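Side-chain contacts in endonuclease 8-like L720 (Acanthamoeba polyphaga mimivirus, PDB 4MB7), which belongs to the Fpg/Nei family, combining a strand-rich domain with a helical H2TH domain and a bound zinc ion: residues 126-129 with 130-134; 266-269 with 270-273; 5-8 with 9-13. All coordinates share one frame; numbering follows the deposited sequence. Where two conformers were deposited one is given.

Interaction 1: residues 126-129 with 130-134; sequences TRQA and IMDSI
Gln128 and Asp132 sit one turn apart on helix 126-136, and the end of the Gln128 side chain curls round along its surface to meet Asp132, amide against carboxylate. NE2 of Gln128 donates to OD1 of Asp132 at 2.8 Å. The oxygen lies close to the plane of the amide, yet the nitrogen approaches from above the carboxylate, 40° out of its plane, with the two flat groups turned 58° against each other. A bend makes this possible: CG of Gln128 leaves anti to the backbone N, and the next torsion (chi2 66°) brings the amide round to the C-terminal side. Asp132 answers by reaching back, its CG lying 3.2 Å from Gln128 O, the same carbonyl that takes the backbone bond from Asp132 N at 2.8 Å.

Around the helix the character changes. Ala129 faces Ile117 of strand 116-118, and Ile130 carries its CG1 branch back to within 3.7 Å of Thr126 O while touching Leu109 and Pro111. Ser133 OG donates to the carbonyl O of Ile130, and the same hydroxyl is also bonded to Trp45 NE1.

Both oxygens of the Asp132 carboxylate are engaged, OD1 by the glutamine amide and OD2 by the hydroxyl of Tyr121. Held at two points, the group has little freedom to rotate. Since the amide is neutral, this is no ion pair but a single charge held by neutral polar partners, an environment that would probably favour the ionised carboxylate.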
loop_
_atom_site.group_PDB
_atom_site.type_symbol
_atom_site.label_atom_id
_atom_site.label_comp_id
_atom_site.label_asym_id
_atom_site.label_seq_id
_atom_site.Cartn_x
_atom_site.Cartn_y
_atom_site.Cartn_z
ATOM N N THR A 126 -7.172 9.810 15.951
ATOM C CA THR A 126 -6.810 10.375 14.661
ATOM C C THR A 126 -5.385 10.911 14.698
ATOM O O THR A 126 -4.620 10.735 13.750
ATOM C CB THR A 126 -7.774 11.509 14.266
ATOM O OG1 THR A 126 -9.123 11.038 14.366
ATOM C CG2 THR A 126 -7.501 11.974 12.845
ATOM N N ARG A 127 -5.032 11.552 15.808
ATOM C CA ARG A 127 -3.687 12.082 16.003
ATOM C C ARG A 127 -2.635 10.976 15.981
ATOM O O ARG A 127 -1.596 11.107 15.334
ATOM C CB ARG A 127 -3.604 12.858 17.321
ATOM C CG ARG A 127 -2.218 13.394 17.645
ATOM C CD ARG A 127 -2.244 14.285 18.879
ATOM N NE ARG A 127 -0.972 14.971 19.084
ATOM C CZ ARG A 127 -0.661 16.147 18.550
ATOM N NH1 ARG A 127 -1.532 16.777 17.772
ATOM N NH2 ARG A 127 0.522 16.696 18.792
ATOM N N GLN A 128 -2.913 9.887 16.691
ATOM C CA GLN A 128 -1.989 8.758 16.763
ATOM C C GLN A 128 -1.810 8.076 15.406
ATOM O O GLN A 128 -0.725 7.584 15.086
ATOM C CB GLN A 128 -2.465 7.742 17.803
ATOM C CG GLN A 128 -1.480 6.611 18.055
ATOM C CD GLN A 128 -0.198 7.094 18.702
ATOM O OE1 GLN A 128 -0.222 7.938 19.595
ATOM N NE2 GLN A 128 0.933 6.566 18.246
ATOM N N ALA A 129 -2.879 8.048 14.616
ATOM C CA ALA A 129 -2.835 7.459 13.278
ATOM C C ALA A 129 -1.798 8.149 12.393
ATOM O O ALA A 129 -1.064 7.493 11.650
ATOM C CB ALA A 129 -4.210 7.510 12.630
ATOM N N ILE A 130 -1.741 9.474 12.477
ATOM C CA ILE A 130 -0.765 10.250 11.714
ATOM C C ILE A 130 0.658 10.006 12.221
ATOM O O ILE A 130 1.593 9.868 11.431
ATOM C CB ILE A 130 -1.101 11.758 11.741
ATOM C CG1 ILE A 130 -2.457 12.003 11.074
ATOM C CG2 ILE A 130 -0.017 12.569 11.045
ATOM C CD1 ILE A 130 -2.895 13.451 11.079
ATOM N N MET A 131 0.816 9.935 13.540
ATOM C CA MET A 131 2.121 9.671 14.139
ATOM C C MET A 131 2.617 8.268 13.795
ATOM O O MET A 131 3.800 8.068 13.521
ATOM C CB MET A 131 2.061 9.850 15.657
ATOM C CG MET A 131 3.410 9.745 16.352
ATOM S SD MET A 131 4.544 11.076 15.908
ATOM C CE MET A 131 5.776 10.182 14.965
ATOM N N ASP A 132 1.707 7.299 13.809
ATOM C CA ASP A 132 2.058 5.922 13.475
ATOM C C ASP A 132 2.547 5.780 12.037
ATOM O O ASP A 132 3.416 4.956 11.753
ATOM C CB ASP A 132 0.866 4.993 13.682
ATOM C CG ASP A 132 0.603 4.688 15.141
ATOM O OD1 ASP A 132 1.439 5.060 15.988
ATOM O OD2 ASP A 132 -0.437 4.063 15.435
ATOM N N SER A 133 1.979 6.575 11.134
ATOM C CA SER A 133 2.338 6.499 9.719
ATOM C C SER A 133 3.820 6.787 9.518
ATOM O O SER A 133 4.465 6.193 8.653
ATOM C CB SER A 133 1.491 7.466 8.888
ATOM O OG SER A 133 1.838 8.813 9.154
ATOM N N ILE A 134 4.353 7.694 10.331
ATOM C CA ILE A 134 5.766 8.045 10.280
ATOM C C ILE A 134 6.635 6.858 10.684
ATOM O O ILE A 134 7.667 6.594 10.071
ATOM C CB ILE A 134 6.071 9.254 11.189
ATOM C CG1 ILE A 134 5.297 10.485 10.712
ATOM C CG2 ILE A 134 7.563 9.544 11.221
ATOM C CD1 ILE A 134 5.516 11.718 11.562
#

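Interaction 2: residues 266-269 with 270-273; sequences TWCP and VCQL. With ZN (zinc ion), chain B.
Cys268 sends SG anti to its backbone N (chi1 176°), while Cys271 swings SG to the side of its own N (chi1 -67°), and these two choices aim both sulfurs at one zinc ion. Each SG binds the metal at 2.3 Å, and the sulfurs stand 3.6 Å apart. This is the CxxC half of a four-ligand site that Cys247 and His251 complete, and the turn has the form of a zinc knuckle. Its characteristic N-H to sulfur bond is present: Cys271 N points almost straight at Cys268 SG, 3.2 Å away. Such a bond would be expected to draw some negative charge off the thiolate.

Gln272 locks the turn from the other side. Its N donates to Cys268 O at 2.9 Å, and its side chain, extended beyond CG, runs back so that OE1 accepts from Cys268 N at 2.8 Å. That donor stands 44° out of the plane of the amide carbonyl. One glutamine thus pairs with both the N-H and the C=O of Cys268, the first cysteine of the CxxC pair, a second-shell arrangement that fixes the backbone behind it. OE1 also rests 3.4 Å from CB of Trp267. The amide nitrogen NE2 has two partners of its own, Ile194 O and a water that continues to Thr266 O.

The indole of Trp267 turns away from the knuckle to lie against Ile254, Lys256 and Ile258 of strand 254-258, the partner of strand 263-267 in the hairpin. Leu195 and Pro196 also touch it, while Cys271 and Gln272 pack on Tyr190 at the end of helix 182-191.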
loop_
_atom_site.group_PDB
_atom_site.type_symbol
_atom_site.label_atom_id
_atom_site.label_comp_id
_atom_site.label_asym_id
_atom_site.label_seq_id
_atom_site.Cartn_x
_atom_site.Cartn_y
_atom_site.Cartn_z
ATOM N N THR A 266 -3.510 -18.918 -4.796
ATOM C CA THR A 266 -3.099 -20.050 -5.616
ATOM C C THR A 266 -1.771 -20.596 -5.108
ATOM O O THR A 266 -0.810 -19.847 -4.939
ATOM C CB THR A 266 -2.936 -19.653 -7.093
ATOM O OG1 THR A 266 -4.204 -19.256 -7.629
ATOM C CG2 THR A 266 -2.397 -20.822 -7.903
ATOM N N TRP A 267 -1.720 -21.900 -4.857
ATOM C CA TRP A 267 -0.484 -22.533 -4.414
ATOM C C TRP A 267 -0.320 -23.920 -5.017
ATOM O O TRP A 267 -1.299 -24.571 -5.380
ATOM C CB TRP A 267 -0.428 -22.614 -2.885
ATOM C CG TRP A 267 -1.308 -23.674 -2.283
ATOM C CD1 TRP A 267 -0.991 -24.988 -2.085
ATOM C CD2 TRP A 267 -2.641 -23.505 -1.784
ATOM N NE1 TRP A 267 -2.045 -25.647 -1.503
ATOM C CE2 TRP A 267 -3.070 -24.759 -1.307
ATOM C CE3 TRP A 267 -3.515 -22.415 -1.698
ATOM C CZ2 TRP A 267 -4.333 -24.956 -0.750
ATOM C CZ3 TRP A 267 -4.769 -22.612 -1.145
ATOM C CH2 TRP A 267 -5.166 -23.872 -0.679
ATOM N N CYS A 268 0.927 -24.366 -5.121
ATOM C CA CYS A 268 1.220 -25.708 -5.601
ATOM C C CYS A 268 1.390 -26.655 -4.420
ATOM O O CYS A 268 2.290 -26.475 -3.602
ATOM C CB CYS A 268 2.479 -25.704 -6.462
ATOM S SG CYS A 268 2.994 -27.344 -7.001
ATOM N N PRO A 269 0.519 -27.672 -4.327
ATOM C CA PRO A 269 0.535 -28.625 -3.210
ATOM C C PRO A 269 1.791 -29.490 -3.212
ATOM O O PRO A 269 2.161 -30.045 -2.178
ATOM C CB PRO A 269 -0.702 -29.487 -3.473
ATOM C CG PRO A 269 -0.911 -29.401 -4.945
ATOM C CD PRO A 269 -0.522 -28.000 -5.316
ATOM N N VAL A 270 2.433 -29.598 -4.370
ATOM C CA VAL A 270 3.665 -30.366 -4.497
ATOM C C VAL A 270 4.883 -29.526 -4.120
ATOM O O VAL A 270 5.634 -29.882 -3.212
ATOM C CB VAL A 270 3.841 -30.914 -5.926
ATOM C CG1 VAL A 270 5.165 -31.652 -6.055
ATOM C CG2 VAL A 270 2.677 -31.826 -6.289
ATOM N N CYS A 271 5.069 -28.407 -4.816
ATOM C CA CYS A 271 6.216 -27.534 -4.576
ATOM C C CYS A 271 6.199 -26.937 -3.175
ATOM O O CYS A 271 7.232 -26.867 -2.508
ATOM C CB CYS A 271 6.269 -26.413 -5.615
ATOM S SG CYS A 271 6.607 -26.959 -7.299
ATOM N N GLN A 272 5.021 -26.508 -2.736
ATOM C CA GLN A 272 4.874 -25.881 -1.430
ATOM C C GLN A 272 4.329 -26.871 -0.409
ATOM O O GLN A 272 3.158 -27.245 -0.454
ATOM C CB GLN A 272 3.955 -24.661 -1.527
ATOM C CG GLN A 272 4.443 -23.610 -2.505
ATOM C CD GLN A 272 3.371 -22.592 -2.844
ATOM O OE1 GLN A 272 2.820 -22.605 -3.942
ATOM N NE2 GLN A 272 3.075 -21.704 -1.905
ATOM N N LEU A 273 5.199 -27.307 0.486
ATOM C CA LEU A 273 4.850 -28.301 1.482
ATOM C C LEU A 273 5.131 -27.768 2.879
ATOM O O LEU A 273 5.132 -26.549 3.099
ATOM C CB LEU A 273 5.622 -29.600 1.225
ATOM C CG LEU A 273 7.151 -29.645 1.332
ATOM C CD1 LEU A 273 7.864 -28.594 0.508
ATOM C CD2 LEU A 273 7.595 -29.575 2.778
HETATM ZN ZN ZN B . 4.644 -27.242 -8.545
HETATM O O HOH W 1 1.492 -19.507 -3.072
#

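Interaction 3: residues 5-8 with 9-13; sequences RIRI and TYEKI. With SO4 (sulfate ion), chain C.
Arg5 and Thr9 open a run of contacts four residues apart along helix 5-13, the N-terminal helix of this Fpg/Nei-type fold. Arg5 O accepts twice from Thr9, from N and from OG1, each at 2.9 Å and from opposite faces of the carbonyl. The Arg5 side chain bends at chi2 and chi3, placing its guanidinium beside a sulfate ion: NH1 bonds O4 and NH2 bonds O3, both at 3.2 Å.

Ile6 contributes its carbonyl to Tyr10 N and turns its side chain to Phe46 and Ile51. Arg7, stretched out from CG to NE, forms a salt bridge with Glu11. NE reaches OE2 at 2.9 Å from well above the carboxylate plane, and the two planes are 72° apart. Tyr223 of helix 205-230 joins this pair to the helical domain, bonding Glu11 OE1 through its hydroxyl and offering its ring to Arg7 as a cation-pi partner.

Ile8 lays CD1 over the centre of the Arg5 guanidinium, while its CG2 runs beside the straight chain of Lys12, 3.9 Å from CE. That chain delivers NZ to the sulfate, 3.0 Å from the same O4 that Arg5 NH1 holds.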
loop_
_atom_site.group_PDB
_atom_site.type_symbol
_atom_site.label_atom_id
_atom_site.label_comp_id
_atom_site.label_asym_id
_atom_site.label_seq_id
_atom_site.Cartn_x
_atom_site.Cartn_y
_atom_site.Cartn_z
ATOM N N ARG A 5 3.301 -0.146 -6.064
ATOM C CA ARG A 5 2.422 0.780 -6.780
ATOM C C ARG A 5 2.130 2.049 -5.973
ATOM O O ARG A 5 1.936 3.123 -6.543
ATOM C CB ARG A 5 1.118 0.085 -7.183
ATOM C CG ARG A 5 0.137 0.962 -7.952
ATOM C CD ARG A 5 0.779 1.594 -9.180
ATOM N NE ARG A 5 1.442 0.610 -10.032
ATOM C CZ ARG A 5 1.906 0.868 -11.250
ATOM N NH1 ARG A 5 1.774 2.081 -11.771
ATOM N NH2 ARG A 5 2.497 -0.089 -11.953
ATOM N N ILE A 6 2.103 1.923 -4.650
ATOM C CA ILE A 6 1.888 3.083 -3.790
ATOM C C ILE A 6 3.064 4.055 -3.902
ATOM O O ILE A 6 2.869 5.262 -4.054
ATOM C CB ILE A 6 1.667 2.680 -2.316
ATOM C CG1 ILE A 6 0.363 1.896 -2.163
ATOM C CG2 ILE A 6 1.626 3.907 -1.427
ATOM C CD1 ILE A 6 0.546 0.403 -2.149
ATOM N N ARG A 7 4.281 3.520 -3.833
ATOM C CA ARG A 7 5.484 4.327 -4.012
ATOM C C ARG A 7 5.503 4.993 -5.382
ATOM O O ARG A 7 5.829 6.177 -5.507
ATOM C CB ARG A 7 6.744 3.473 -3.844
ATOM C CG ARG A 7 8.015 4.184 -4.287
ATOM C CD ARG A 7 9.255 3.355 -4.007
ATOM N NE ARG A 7 10.422 3.871 -4.715
ATOM C CZ ARG A 7 11.675 3.739 -4.292
ATOM N NH1 ARG A 7 11.930 3.114 -3.151
ATOM N NH2 ARG A 7 12.673 4.240 -5.007
ATOM N N ILE A 8 5.149 4.224 -6.406
ATOM C CA ILE A 8 5.102 4.726 -7.777
ATOM C C ILE A 8 4.133 5.900 -7.910
ATOM O O ILE A 8 4.449 6.910 -8.543
ATOM C CB ILE A 8 4.718 3.600 -8.765
ATOM C CG1 ILE A 8 5.855 2.579 -8.865
ATOM C CG2 ILE A 8 4.391 4.170 -10.137
ATOM C CD1 ILE A 8 5.484 1.314 -9.615
ATOM N N THR A 9 2.958 5.761 -7.306
ATOM C CA THR A 9 1.960 6.827 -7.315
ATOM C C THR A 9 2.503 8.056 -6.596
ATOM O O THR A 9 2.366 9.181 -7.079
ATOM C CB THR A 9 0.652 6.375 -6.641
ATOM O OG1 THR A 9 0.127 5.239 -7.334
ATOM C CG2 THR A 9 -0.385 7.498 -6.658
ATOM N N TYR A 10 3.129 7.824 -5.447
ATOM C CA TYR A 10 3.763 8.884 -4.671
ATOM C C TYR A 10 4.818 9.641 -5.478
ATOM O O TYR A 10 4.847 10.873 -5.475
ATOM C CB TYR A 10 4.382 8.297 -3.397
ATOM C CG TYR A 10 5.471 9.144 -2.779
ATOM C CD1 TYR A 10 5.164 10.297 -2.071
ATOM C CD2 TYR A 10 6.807 8.775 -2.886
ATOM C CE1 TYR A 10 6.160 11.071 -1.500
ATOM C CE2 TYR A 10 7.808 9.540 -2.318
ATOM C CZ TYR A 10 7.479 10.687 -1.626
ATOM O OH TYR A 10 8.471 11.451 -1.058
ATOM N N GLU A 11 5.674 8.904 -6.176
ATOM C CA GLU A 11 6.731 9.519 -6.972
ATOM C C GLU A 11 6.171 10.340 -8.132
ATOM O O GLU A 11 6.786 11.314 -8.563
ATOM C CB GLU A 11 7.709 8.456 -7.486
ATOM C CG GLU A 11 8.526 7.792 -6.380
ATOM C CD GLU A 11 9.412 6.673 -6.894
ATOM O OE1 GLU A 11 9.142 6.153 -7.996
ATOM O OE2 GLU A 11 10.383 6.316 -6.193
ATOM N N LYS A 12 4.997 9.954 -8.622
ATOM C CA LYS A 12 4.372 10.651 -9.743
ATOM C C LYS A 12 3.709 11.971 -9.350
ATOM O O LYS A 12 3.620 12.885 -10.164
ATOM C CB LYS A 12 3.344 9.752 -10.438
ATOM C CG LYS A 12 3.944 8.676 -11.331
ATOM C CD LYS A 12 2.854 7.831 -11.974
ATOM C CE LYS A 12 3.437 6.750 -12.870
ATOM N NZ LYS A 12 2.372 5.905 -13.480
ATOM N N ILE A 13 3.244 12.074 -8.108
ATOM C CA ILE A 13 2.445 13.233 -7.711
ATOM C C ILE A 13 3.129 14.171 -6.718
ATOM O O ILE A 13 2.638 15.272 -6.465
ATOM C CB ILE A 13 1.088 12.800 -7.116
ATOM C CG1 ILE A 13 1.302 12.079 -5.783
ATOM C CG2 ILE A 13 0.332 11.914 -8.094
ATOM C CD1 ILE A 13 0.057 11.407 -5.247
HETATM S S SO4 C . 2.667 2.109 -15.652
HETATM O O1 SO4 C . 3.723 2.327 -16.658
HETATM O O2 SO4 C . 1.363 2.160 -16.336
HETATM O O3 SO4 C . 2.854 0.769 -15.060
HETATM O O4 SO4 C . 2.723 3.165 -14.630
#

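Interactions 1 and 3 are turns of single helices, each with a buried side and a more open one, whereas interaction 2 is a mostly buried turn at the C-terminal end. Interaction 3 lies nearest the middle of the chain, and its helix shares strand 40-47 with interaction 1: Trp44 and Phe46 pack on the first helix, Trp45 bonds to the second. Their centres are about 20 Å apart. Interaction 2 is remote from both, with its centre about 39 Å from that of interaction 1. The chemistry follows place: amide to carboxylate in 126-134, ion pair and anion binding in 5-13, metal coordination in 266-273.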